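Local coordinates for protein CG1507-PB, isoform B (Drosophila melanogaster, PDB 5FGO) that probably binds purine-rich single-stranded DNA and RNA as a PUR-family protein, of which this chain is the third repeat, seen here as a dimer, at residues M20-N24 with K25-F29. Numbering follows the deposited sequence.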
loop_
_atom_site.group_PDB
_atom_site.type_symbol
_atom_site.label_atom_id
_atom_site.label_comp_id
_atom_site.label_asym_id
_atom_site.label_seq_id
_atom_site.Cartn_x
_atom_site.Cartn_y
_atom_site.Cartn_z
HETATM N N MSE B 20 4.306 -5.842 -9.233
HETATM C CA MSE B 20 2.985 -6.304 -9.661
HETATM C C MSE B 20 2.582 -5.559 -10.913
HETATM O O MSE B 20 2.984 -4.427 -11.101
HETATM C CB MSE B 20 1.933 -6.097 -8.563
HETATM C CG MSE B 20 0.525 -6.584 -8.936
HETATM SE SE MSE B 20 -0.774 -6.370 -7.497
HETATM C CE MSE B 20 0.521 -5.555 -6.313
ATOM N N LYS B 21 1.804 -6.194 -11.776
ATOM C CA LYS B 21 1.332 -5.553 -13.003
ATOM C C LYS B 21 -0.166 -5.570 -13.058
ATOM O O LYS B 21 -0.776 -6.594 -12.806
ATOM C CB LYS B 21 1.869 -6.254 -14.249
ATOM C CG LYS B 21 3.271 -5.884 -14.572
ATOM C CD LYS B 21 3.718 -6.457 -15.900
ATOM C CE LYS B 21 4.789 -5.569 -16.532
ATOM N NZ LYS B 21 6.085 -5.470 -15.796
ATOM N N VAL B 22 -0.758 -4.437 -13.390
ATOM C CA VAL B 22 -2.201 -4.364 -13.541
ATOM C C VAL B 22 -2.537 -3.252 -14.524
ATOM O O VAL B 22 -1.945 -2.186 -14.477
ATOM C CB VAL B 22 -2.926 -4.171 -12.160
ATOM C CG1 VAL B 22 -2.367 -2.996 -11.421
ATOM C CG2 VAL B 22 -4.450 -4.060 -12.329
ATOM N N ASP B 23 -3.422 -3.570 -15.460
ATOM C CA ASP B 23 -3.843 -2.670 -16.526
ATOM C C ASP B 23 -2.626 -2.065 -17.233
ATOM O O ASP B 23 -1.786 -2.799 -17.769
ATOM C CB ASP B 23 -4.754 -1.584 -15.963
ATOM C CG ASP B 23 -6.001 -2.155 -15.295
ATOM O OD1 ASP B 23 -6.490 -3.204 -15.761
ATOM O OD2 ASP B 23 -6.501 -1.547 -14.314
ATOM N N ASN B 24 -2.521 -0.740 -17.243
ATOM C CA ASN B 24 -1.372 -0.115 -17.870
ATOM C C ASN B 24 -0.353 0.392 -16.873
ATOM O O ASN B 24 0.424 1.257 -17.197
ATOM C CB ASN B 24 -1.800 1.033 -18.787
ATOM C CG ASN B 24 -0.803 1.276 -19.912
ATOM O OD1 ASN B 24 -0.036 0.381 -20.275
ATOM N ND2 ASN B 24 -0.778 2.495 -20.438
ATOM N N LYS B 25 -0.418 -0.033 -15.622
ATOM C CA LYS B 25 0.542 0.480 -14.638
ATOM C C LYS B 25 1.290 -0.607 -13.898
ATOM O O LYS B 25 0.855 -1.745 -13.838
ATOM C CB LYS B 25 -0.113 1.434 -13.643
ATOM C CG LYS B 25 -1.398 0.996 -13.000
ATOM C CD LYS B 25 -1.893 2.154 -12.128
ATOM C CE LYS B 25 -3.286 1.943 -11.625
ATOM N NZ LYS B 25 -3.865 3.216 -11.222
ATOM N N ASN B 26 2.429 -0.241 -13.339
ATOM C CA ASN B 26 3.210 -1.155 -12.535
ATOM C C ASN B 26 3.371 -0.702 -11.092
ATOM O O ASN B 26 3.629 0.478 -10.825
ATOM C CB ASN B 26 4.603 -1.306 -13.142
ATOM C CG ASN B 26 4.579 -1.970 -14.482
ATOM O OD1 ASN B 26 4.705 -3.176 -14.592
ATOM N ND2 ASN B 26 4.425 -1.179 -15.518
ATOM N N PHE B 27 3.294 -1.655 -10.167
ATOM C CA PHE B 27 3.572 -1.388 -8.759
ATOM C C PHE B 27 4.887 -1.996 -8.264
ATOM O O PHE B 27 5.206 -3.151 -8.541
ATOM C CB PHE B 27 2.420 -1.894 -7.911
ATOM C CG PHE B 27 1.188 -1.019 -7.946
ATOM C CD1 PHE B 27 1.086 0.088 -7.109
ATOM C CD2 PHE B 27 0.125 -1.304 -8.782
ATOM C CE1 PHE B 27 -0.041 0.873 -7.097
ATOM C CE2 PHE B 27 -1.019 -0.494 -8.775
ATOM C CZ PHE B 27 -1.097 0.582 -7.931
ATOM N N TYR B 28 5.668 -1.205 -7.546
ATOM C CA TYR B 28 6.899 -1.715 -6.964
ATOM C C TYR B 28 6.911 -1.628 -5.469
ATOM O O TYR B 28 6.395 -0.678 -4.912
ATOM C CB TYR B 28 8.097 -0.979 -7.541
ATOM C CG TYR B 28 8.229 -1.216 -9.023
ATOM C CD1 TYR B 28 8.845 -2.368 -9.498
ATOM C CD2 TYR B 28 7.703 -0.328 -9.945
ATOM C CE1 TYR B 28 8.945 -2.615 -10.837
ATOM C CE2 TYR B 28 7.807 -0.557 -11.285
ATOM C CZ TYR B 28 8.430 -1.700 -11.730
ATOM O OH TYR B 28 8.541 -1.954 -13.072
ATOM N N PHE B 29 7.508 -2.627 -4.831
ATOM C CA PHE B 29 7.643 -2.691 -3.380
ATOM C C PHE B 29 9.103 -2.806 -3.031
ATOM O O PHE B 29 9.754 -3.763 -3.444
ATOM C CB PHE B 29 6.908 -3.904 -2.821
ATOM C CG PHE B 29 5.457 -4.004 -3.239
ATOM C CD1 PHE B 29 5.115 -4.324 -4.557
ATOM C CD2 PHE B 29 4.441 -3.851 -2.301
ATOM C CE1 PHE B 29 3.802 -4.429 -4.937
ATOM C CE2 PHE B 29 3.119 -3.974 -2.660
ATOM C CZ PHE B 29 2.792 -4.255 -3.982
HETATM O O HOH W 1 0.814 -2.960 -16.805
#
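Lys-21 and Asn-26 face each other across a tight hairpin and illustrate a non-hydrogen-bonded antiparallel pair whose side chains lie side by side, joined by one weak bond. The lysine runs alongside the asparagine: CB lies 4.2 Å from Asn-26 OD1, CG comes close to the same oxygen, CD stands somewhat farther off, CE is close again at 3.1 Å, and a turn at chi4 (65°) brings NZ back to OD1 at 2.9 Å, a weak hydrogen bond. The firmer partner of OD1 is His-19, whose NE2 is hydrogen-bonded to it. An alanine in place of Asn-26 would probably leave both the Lys-21 ammonium and the His-19 imidazole without this shared acceptor.

The backbone pairs on either side of it are closed by two bonds each. Met-20 N bonds to Phe-27 O at 2.9 Å and Val-22 N to Lys-25 O at 3.2 Å. A water donates to both Asp-23 O and Lys-25 O at the turn.

The other face is largely apolar. Val-22 CG1 reaches the edge of the Phe-27 ring, 3.9 Å from CE2, and the selenomethionine Met-20 sets its CE against Phe-29 CZ at the ring edge. Phe-63 and Pro-56 of the second subunit pack on this surface, and Lys-25 extends its chain to a salt bridge with Glu-44. Here, then, is a two-residue beta hairpin with a type II' turn, Asp-23 and Asn-24 at its corners, opening the four-stranded antiparallel sheet of a PUR repeat whose apolar face meets its dimer partner.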